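Local coordinates for protein AmbC (Sorangium cellulosum, PDB 5O15) that acts as a bifunctional dehydratase-cyclase domain in ambruticin biosynthesis, probably dehydrating a polyketide intermediate and then closing an oxygen heterocycle, at residues 93-105 and 114-128. Sequence-based numbering, arbitrary orientation. Where two conformers were deposited one is given.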
ATOM      1  N   ALA A  93     -12.711   4.743  15.897  1.00 29.97           N
ATOM      2  CA  ALA A  93     -12.846   3.402  16.454  1.00 33.57           C
ATOM      3  C   ALA A  93     -14.133   2.731  15.998  1.00 34.02           C
ATOM      4  O   ALA A  93     -14.164   1.504  15.847  1.00 33.46           O
ATOM      5  CB  ALA A  93     -12.780   3.446  17.981  1.00 35.74           C
ATOM      6  N   ARG A  94     -15.190   3.511  15.769  1.00 32.95           N
ATOM      7  CA  ARG A  94     -16.474   2.980  15.339  1.00 35.81           C
ATOM      8  C   ARG A  94     -17.218   4.072  14.580  1.00 34.42           C
ATOM      9  O   ARG A  94     -18.167   4.672  15.093  1.00 36.93           O
ATOM     10  CB  ARG A  94     -17.283   2.483  16.547  1.00 41.17           C
ATOM     11  CG  ARG A  94     -18.661   1.925  16.187  1.00 47.60           C
ATOM     12  CD  ARG A  94     -19.325   1.205  17.353  1.00 52.45           C
ATOM     13  NE  ARG A  94     -18.543   0.050  17.787  1.00 56.18           N
ATOM     14  CZ  ARG A  94     -18.628  -1.169  17.257  1.00 58.70           C
ATOM     15  NH1 ARG A  94     -19.464  -1.418  16.253  1.00 58.16           N
ATOM     16  NH2 ARG A  94     -17.864  -2.145  17.731  1.00 60.80           N
ATOM     17  N   GLY A  95     -16.776   4.349  13.368  1.00 30.25           N
ATOM     18  CA  GLY A  95     -17.370   5.417  12.596  1.00 29.76           C
ATOM     19  C   GLY A  95     -16.941   5.308  11.161  1.00 27.54           C
ATOM     20  O   GLY A  95     -16.549   4.246  10.689  1.00 27.39           O
ATOM     21  N   ALA A  96     -17.033   6.427  10.455  1.00 25.74           N
ATOM     22  CA  ALA A  96     -16.729   6.424   9.030  1.00 23.66           C
ATOM     23  C   ALA A  96     -16.134   7.756   8.619  1.00 23.53           C
ATOM     24  O   ALA A  96     -16.340   8.782   9.274  1.00 26.08           O
ATOM     25  CB  ALA A  96     -17.980   6.127   8.205  1.00 25.09           C
ATOM     26  N   VAL A  97     -15.365   7.711   7.542  1.00 21.35           N
ATOM     27  CA  VAL A  97     -14.879   8.913   6.891  1.00 21.22           C
ATOM     28  C   VAL A  97     -15.409   8.923   5.467  1.00 19.58           C
ATOM     29  O   VAL A  97     -15.596   7.884   4.828  1.00 21.43           O
ATOM     30  CB  VAL A  97     -13.341   9.057   6.903  1.00 24.44           C
ATOM     31  CG1 VAL A  97     -12.812   9.114   8.320  1.00 27.91           C
ATOM     32  CG2 VAL A  97     -12.717   7.924   6.154  1.00 23.61           C
ATOM     33  N   THR A  98     -15.653  10.115   4.976  1.00 19.69           N
ATOM     34  CA  THR A  98     -15.981  10.310   3.584  1.00 19.59           C
ATOM     35  C   THR A  98     -14.674  10.498   2.828  1.00 17.10           C
ATOM     36  O   THR A  98     -13.739  11.134   3.326  1.00 18.18           O
ATOM     37  CB  THR A  98     -16.876  11.552   3.423  1.00 23.81           C
ATOM     38  OG1 THR A  98     -18.057  11.386   4.205  1.00 29.51           O
ATOM     39  CG2 THR A  98     -17.327  11.717   2.010  1.00 24.76           C
ATOM     40  N   LEU A  99     -14.621   9.955   1.622  1.00 15.92           N
ATOM     41  CA  LEU A  99     -13.446  10.017   0.773  1.00 14.65           C
ATOM     42  C   LEU A  99     -13.746  10.808  -0.489  1.00 14.24           C
ATOM     43  O   LEU A  99     -14.881  10.825  -0.990  1.00 15.22           O
ATOM     44  CB  LEU A  99     -13.054   8.609   0.328  1.00 15.27           C
ATOM     45  CG  LEU A  99     -12.712   7.614   1.434  1.00 16.31           C
ATOM     46  CD1 LEU A  99     -12.402   6.249   0.825  1.00 18.18           C
ATOM     47  CD2 LEU A  99     -11.525   8.120   2.184  1.00 18.24           C
ATOM     48  N   GLN A 100     -12.690  11.403  -1.044  1.00 13.43           N
ATOM     49  CA  GLN A 100     -12.807  12.017  -2.361  1.00 12.53           C
ATOM     50  C   GLN A 100     -11.490  11.827  -3.084  1.00 12.96           C
ATOM     51  O   GLN A 100     -10.427  12.075  -2.510  1.00 15.07           O
ATOM     52  CB  GLN A 100     -13.149  13.499  -2.272  1.00 12.79           C
ATOM     53  CG  GLN A 100     -13.573  14.075  -3.609  1.00 13.46           C
ATOM     54  CD  GLN A 100     -14.045  15.494  -3.515  1.00 13.66           C
ATOM     55  OE1 GLN A 100     -13.477  16.392  -4.145  1.00 14.71           O
ATOM     56  NE2 GLN A 100     -15.102  15.707  -2.759  1.00 14.56           N
ATOM     57  N   VAL A 101     -11.555  11.393  -4.331  1.00 12.15           N
ATOM     58  CA  VAL A 101     -10.392  11.370  -5.195  1.00 12.44           C
ATOM     59  C   VAL A 101     -10.658  12.351  -6.320  1.00 12.28           C
ATOM     60  O   VAL A 101     -11.650  12.226  -7.040  1.00 13.89           O
ATOM     61  CB  VAL A 101     -10.095   9.981  -5.758  1.00 13.74           C
ATOM     62  CG1 VAL A 101      -8.831  10.044  -6.538  1.00 15.39           C
ATOM     63  CG2 VAL A 101      -9.975   8.937  -4.598  1.00 15.22           C
ATOM     64  N   THR A 102      -9.780  13.331  -6.453  0.84 12.74           N
ATOM     65  CA  THR A 102      -9.870  14.327  -7.520  0.84 13.72           C
ATOM     66  C   THR A 102      -8.879  13.928  -8.603  0.84 12.56           C
ATOM     67  O   THR A 102      -7.743  13.541  -8.319  0.84 14.08           O
ATOM     68  CB  THR A 102      -9.640  15.759  -6.967  0.84 17.56           C
ATOM     69  OG1 THR A 102      -8.399  15.878  -6.309  0.84 22.98           O
ATOM     70  CG2 THR A 102     -10.679  16.142  -5.980  0.84 17.76           C
ATOM     71  N   VAL A 103      -9.306  14.027  -9.869  1.00 12.76           N
ATOM     72  CA  VAL A 103      -8.443  13.718 -10.992  1.00 12.34           C
ATOM     73  C   VAL A 103      -8.489  14.900 -11.944  1.00 12.99           C
ATOM     74  O   VAL A 103      -9.584  15.344 -12.340  1.00 13.70           O
ATOM     75  CB  VAL A 103      -8.850  12.416 -11.709  1.00 13.31           C
ATOM     76  CG1 VAL A 103      -7.806  12.067 -12.785  1.00 15.63           C
ATOM     77  CG2 VAL A 103      -8.963  11.239 -10.720  1.00 13.82           C
ATOM     78  N   GLU A 104      -7.321  15.348 -12.372  1.00 12.51           N
ATOM     79  CA  GLU A 104      -7.152  16.538 -13.186  1.00 13.10           C
ATOM     80  C   GLU A 104      -7.068  16.153 -14.655  1.00 14.19           C
ATOM     81  O   GLU A 104      -7.187  14.997 -15.068  1.00 14.35           O
ATOM     82  CB  GLU A 104      -5.895  17.282 -12.736  1.00 16.67           C
ATOM     83  CG  GLU A 104      -5.858  17.674 -11.264  1.00 20.84           C
ATOM     84  CD  GLU A 104      -7.086  18.439 -10.852  1.00 27.78           C
ATOM     85  OE1 GLU A 104      -7.450  19.378 -11.578  1.00 30.77           O
ATOM     86  OE2 GLU A 104      -7.713  18.107  -9.817  1.00 31.63           O
ATOM     87  N   ALA A 105      -6.900  17.194 -15.480  1.00 14.35           N
ATOM     88  CA  ALA A 105      -6.941  17.022 -16.934  1.00 14.42           C
ATOM     89  C   ALA A 105      -5.758  16.224 -17.482  1.00 15.58           C
ATOM     90  O   ALA A 105      -4.642  16.290 -16.975  1.00 15.56           O
ATOM     91  CB  ALA A 105      -6.950  18.391 -17.620  1.00 16.50           C
ATOM     92  N   PHE A 114      -3.633  13.828  -9.570  1.00 12.05           N
ATOM     93  CA  PHE A 114      -4.734  13.394  -8.727  1.00 12.16           C
ATOM     94  C   PHE A 114      -4.424  13.739  -7.279  1.00 11.84           C
ATOM     95  O   PHE A 114      -3.276  13.988  -6.921  1.00 12.23           O
ATOM     96  CB  PHE A 114      -5.016  11.884  -8.871  1.00 12.60           C
ATOM     97  CG  PHE A 114      -3.989  11.028  -8.201  1.00 12.58           C
ATOM     98  CD1 PHE A 114      -2.859  10.619  -8.861  1.00 13.29           C
ATOM     99  CD2 PHE A 114      -4.158  10.668  -6.870  1.00 14.47           C
ATOM    100  CE1 PHE A 114      -1.903   9.855  -8.226  1.00 15.15           C
ATOM    101  CE2 PHE A 114      -3.186   9.859  -6.205  1.00 16.26           C
ATOM    102  CZ  PHE A 114      -2.082   9.499  -6.884  1.00 16.03           C
ATOM    103  N   ALA A 115      -5.445  13.697  -6.443  1.00 11.62           N
ATOM    104  CA  ALA A 115      -5.279  13.836  -4.998  1.00 12.87           C
ATOM    105  C   ALA A 115      -6.320  12.968  -4.303  1.00 12.21           C
ATOM    106  O   ALA A 115      -7.381  12.704  -4.863  1.00 13.05           O
ATOM    107  CB  ALA A 115      -5.389  15.282  -4.509  1.00 14.73           C
ATOM    108  N   VAL A 116      -6.009  12.522  -3.083  1.00 12.57           N
ATOM    109  CA  VAL A 116      -6.917  11.736  -2.251  1.00 13.66           C
ATOM    110  C   VAL A 116      -7.144  12.504  -0.964  1.00 14.38           C
ATOM    111  O   VAL A 116      -6.177  12.901  -0.308  1.00 14.69           O
ATOM    112  CB  VAL A 116      -6.309  10.360  -1.931  1.00 14.56           C
ATOM    113  CG1 VAL A 116      -7.263   9.554  -1.078  1.00 17.52           C
ATOM    114  CG2 VAL A 116      -5.943   9.652  -3.217  1.00 16.29           C
ATOM    115  N   HIS A 117      -8.415  12.651  -0.568  1.00 15.34           N
ATOM    116  CA  HIS A 117      -8.812  13.455   0.582  1.00 15.03           C
ATOM    117  C   HIS A 117      -9.827  12.702   1.413  1.00 14.87           C
ATOM    118  O   HIS A 117     -10.525  11.825   0.906  1.00 15.06           O
ATOM    119  CB  HIS A 117      -9.532  14.695   0.090  1.00 16.38           C
ATOM    120  CG  HIS A 117      -8.981  15.221  -1.176  1.00 21.07           C
ATOM    121  ND1 HIS A 117      -8.087  16.239  -1.145  1.00 17.79           N
ATOM    122  CD2 HIS A 117      -9.133  14.874  -2.481  1.00 22.59           C
ATOM    123  CE1 HIS A 117      -7.771  16.598  -2.374  1.00 24.22           C
ATOM    124  NE2 HIS A 117      -8.382  15.767  -3.210  1.00 24.85           N
ATOM    125  N   SER A 118      -9.961  13.108   2.675  1.00 14.93           N
ATOM    126  CA  SER A 118     -11.032  12.578   3.496  1.00 15.02           C
ATOM    127  C   SER A 118     -11.565  13.656   4.412  1.00 16.28           C
ATOM    128  O   SER A 118     -10.927  14.680   4.634  1.00 17.60           O
ATOM    129  CB  SER A 118     -10.582  11.366   4.311  1.00 17.93           C
ATOM    130  OG  SER A 118      -9.935  11.771   5.480  1.00 20.43           O
ATOM    131  N   ARG A 119     -12.746  13.392   4.948  1.00 16.63           N
ATOM    132  CA  ARG A 119     -13.307  14.227   5.995  1.00 20.08           C
ATOM    133  C   ARG A 119     -14.162  13.354   6.898  1.00 22.59           C
ATOM    134  O   ARG A 119     -14.716  12.353   6.434  1.00 22.17           O
ATOM    135  CB  ARG A 119     -14.129  15.392   5.422  1.00 25.25           C
ATOM    136  CG  ARG A 119     -15.432  15.012   4.771  1.00 31.61           C
ATOM    137  CD  ARG A 119     -16.234  16.248   4.289  1.00 38.16           C
ATOM    138  NE  ARG A 119     -17.563  15.814   3.872  1.00 44.61           N
ATOM    139  CZ  ARG A 119     -18.353  16.450   3.017  1.00 49.57           C
ATOM    140  NH1 ARG A 119     -17.983  17.598   2.448  1.00 49.06           N
ATOM    141  NH2 ARG A 119     -19.536  15.923   2.731  1.00 52.24           N
ATOM    142  N   PRO A 120     -14.296  13.701   8.183  1.00 27.13           N
ATOM    143  CA  PRO A 120     -15.140  12.890   9.069  1.00 31.43           C
ATOM    144  C   PRO A 120     -16.564  12.801   8.539  1.00 36.15           C
ATOM    145  O   PRO A 120     -17.122  13.775   8.033  1.00 36.34           O
ATOM    146  CB  PRO A 120     -15.083  13.637  10.409  1.00 33.09           C
ATOM    147  CG  PRO A 120     -13.846  14.454  10.356  1.00 31.50           C
ATOM    148  CD  PRO A 120     -13.628  14.800   8.901  1.00 28.61           C
ATOM    149  N   ASP A 121     -17.147  11.612   8.657  1.00 40.32           N
ATOM    150  CA  ASP A 121     -18.454  11.349   8.076  1.00 49.04           C
ATOM    151  C   ASP A 121     -19.528  12.024   8.917  1.00 55.36           C
ATOM    152  O   ASP A 121     -19.503  11.946  10.149  1.00 55.69           O
ATOM    153  CB  ASP A 121     -18.679   9.837   8.025  1.00 51.90           C
ATOM    154  CG  ASP A 121     -19.999   9.452   7.396  1.00 54.84           C
ATOM    155  OD1 ASP A 121     -20.215   9.766   6.207  1.00 56.78           O
ATOM    156  OD2 ASP A 121     -20.808   8.806   8.094  1.00 54.92           O
ATOM    157  N   GLY A 122     -20.457  12.705   8.251  1.00 60.59           N
ATOM    158  CA  GLY A 122     -21.533  13.397   8.933  1.00 65.40           C
ATOM    159  C   GLY A 122     -21.355  14.903   8.946  1.00 69.71           C
ATOM    160  O   GLY A 122     -22.326  15.646   8.771  1.00 71.06           O
ATOM    161  N   ALA A 123     -20.123  15.366   9.152  1.00 71.88           N
ATOM    162  CA  ALA A 123     -19.824  16.799   9.189  1.00 73.70           C
ATOM    163  C   ALA A 123     -19.658  17.289   7.755  1.00 75.57           C
ATOM    164  O   ALA A 123     -18.566  17.268   7.184  1.00 75.72           O
ATOM    165  CB  ALA A 123     -18.576  17.058  10.023  1.00 73.25           C
ATOM    166  N   HIS A 124     -20.761  17.755   7.168  1.00 76.82           N
ATOM    167  CA  HIS A 124     -20.807  18.041   5.738  1.00 78.14           C
ATOM    168  C   HIS A 124     -20.218  19.395   5.360  1.00 76.96           C
ATOM    169  O   HIS A 124     -20.233  19.744   4.173  1.00 77.33           O
ATOM    170  CB  HIS A 124     -22.243  17.917   5.220  1.00 80.54           C
ATOM    171  CG  HIS A 124     -22.676  16.504   4.987  1.00 82.61           C
ATOM    172  ND1 HIS A 124     -22.319  15.793   3.862  1.00 83.50           N
ATOM    173  CD2 HIS A 124     -23.428  15.666   5.738  1.00 83.70           C
ATOM    174  CE1 HIS A 124     -22.836  14.579   3.928  1.00 84.00           C
ATOM    175  NE2 HIS A 124     -23.513  14.476   5.057  1.00 84.13           N
ATOM    176  N   ASP A 125     -19.709  20.170   6.320  1.00 75.30           N
ATOM    177  CA  ASP A 125     -18.896  21.338   6.002  1.00 73.65           C
ATOM    178  C   ASP A 125     -17.590  21.354   6.790  1.00 67.54           C
ATOM    179  O   ASP A 125     -16.905  22.383   6.812  1.00 67.66           O
ATOM    180  CB  ASP A 125     -19.675  22.647   6.191  1.00 77.60           C
ATOM    181  CG  ASP A 125     -19.211  23.751   5.239  1.00 80.83           C
ATOM    182  OD1 ASP A 125     -19.159  23.503   4.012  1.00 82.18           O
ATOM    183  OD2 ASP A 125     -18.911  24.868   5.715  1.00 81.50           O
ATOM    184  N   ALA A 126     -17.228  20.246   7.435  1.00 60.73           N
ATOM    185  CA  ALA A 126     -15.881  20.104   7.957  1.00 53.92           C
ATOM    186  C   ALA A 126     -14.898  20.146   6.789  1.00 45.21           C
ATOM    187  O   ALA A 126     -15.237  19.752   5.670  1.00 42.84           O
ATOM    188  CB  ALA A 126     -15.730  18.774   8.691  1.00 54.48           C
ATOM    189  N   PRO A 127     -13.679  20.626   7.011  1.00 40.22           N
ATOM    190  CA  PRO A 127     -12.735  20.738   5.900  1.00 35.77           C
ATOM    191  C   PRO A 127     -12.255  19.372   5.453  1.00 28.49           C
ATOM    192  O   PRO A 127     -12.142  18.433   6.244  1.00 28.98           O
ATOM    193  CB  PRO A 127     -11.581  21.548   6.493  1.00 38.20           C
ATOM    194  CG  PRO A 127     -11.618  21.231   7.941  1.00 40.05           C
ATOM    195  CD  PRO A 127     -13.072  21.024   8.294  1.00 41.34           C
ATOM    196  N   TRP A 128     -11.971  19.277   4.163  1.00 23.48           N
ATOM    197  CA  TRP A 128     -11.327  18.099   3.610  1.00 19.10           C
ATOM    198  C   TRP A 128      -9.844  18.125   3.948  1.00 20.04           C
ATOM    199  O   TRP A 128      -9.215  19.183   3.960  1.00 23.38           O
ATOM    200  CB  TRP A 128     -11.503  18.110   2.097  1.00 18.20           C
ATOM    201  CG  TRP A 128     -12.855  17.797   1.599  1.00 17.14           C
ATOM    202  CD1 TRP A 128     -13.782  18.691   1.126  1.00 20.07           C
ATOM    203  CD2 TRP A 128     -13.437  16.506   1.447  1.00 17.25           C
ATOM    204  NE1 TRP A 128     -14.897  18.027   0.693  1.00 20.44           N
ATOM    205  CE2 TRP A 128     -14.714  16.682   0.881  1.00 18.14           C
ATOM    206  CE3 TRP A 128     -13.001  15.209   1.716  1.00 17.16           C
ATOM    207  CZ2 TRP A 128     -15.558  15.612   0.596  1.00 18.42           C
ATOM    208  CZ3 TRP A 128     -13.839  14.162   1.407  1.00 18.19           C
ATOM    209  CH2 TRP A 128     -15.104  14.356   0.897  1.00 19.46           C
TER
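Gln100 lies across one face of the Trp128 indole, with its CB 4.1 Å from the centroid of the six-membered ring in a CH-pi contact. Its CG stands anti to the backbone N (chi1 -167°), and the extended chain carries NE2 over the rim of the same face, 3.4 Å from Trp128 CZ2, the amide plane inclined 60° to the ring. Arg119 CD covers the opposite face, 3.7 Å above its plane, while Thr98 CG2 meets Trp128 CH2 at 3.6 Å. A serine in place of Trp128 would probably leave Gln100 and Arg119 without the flat surface between them, both freer to turn. Farther along, the His117 ring turns its edge to Thr102, whose OG1 lies 3.1 Å from His117 NE2, a hydrogen bond left doubtful by the two conformers of Thr102. Beneath these side chains, paired backbone bonds join Thr98 to Arg119, Gln100 to His117 and Thr102 to Ala115, the regular ladder of an antiparallel hairpin. Leu99, Val101, Val116 and Phe114 occupy the other face and pack on helix 61-75, wrapped by the sheet in one unit of the double hotdog fold, and Ser118 OG bonds to His131 NE2. Strand 34-41 flanks 96-103, and strand 129-137 continues the sheet beyond 112-120.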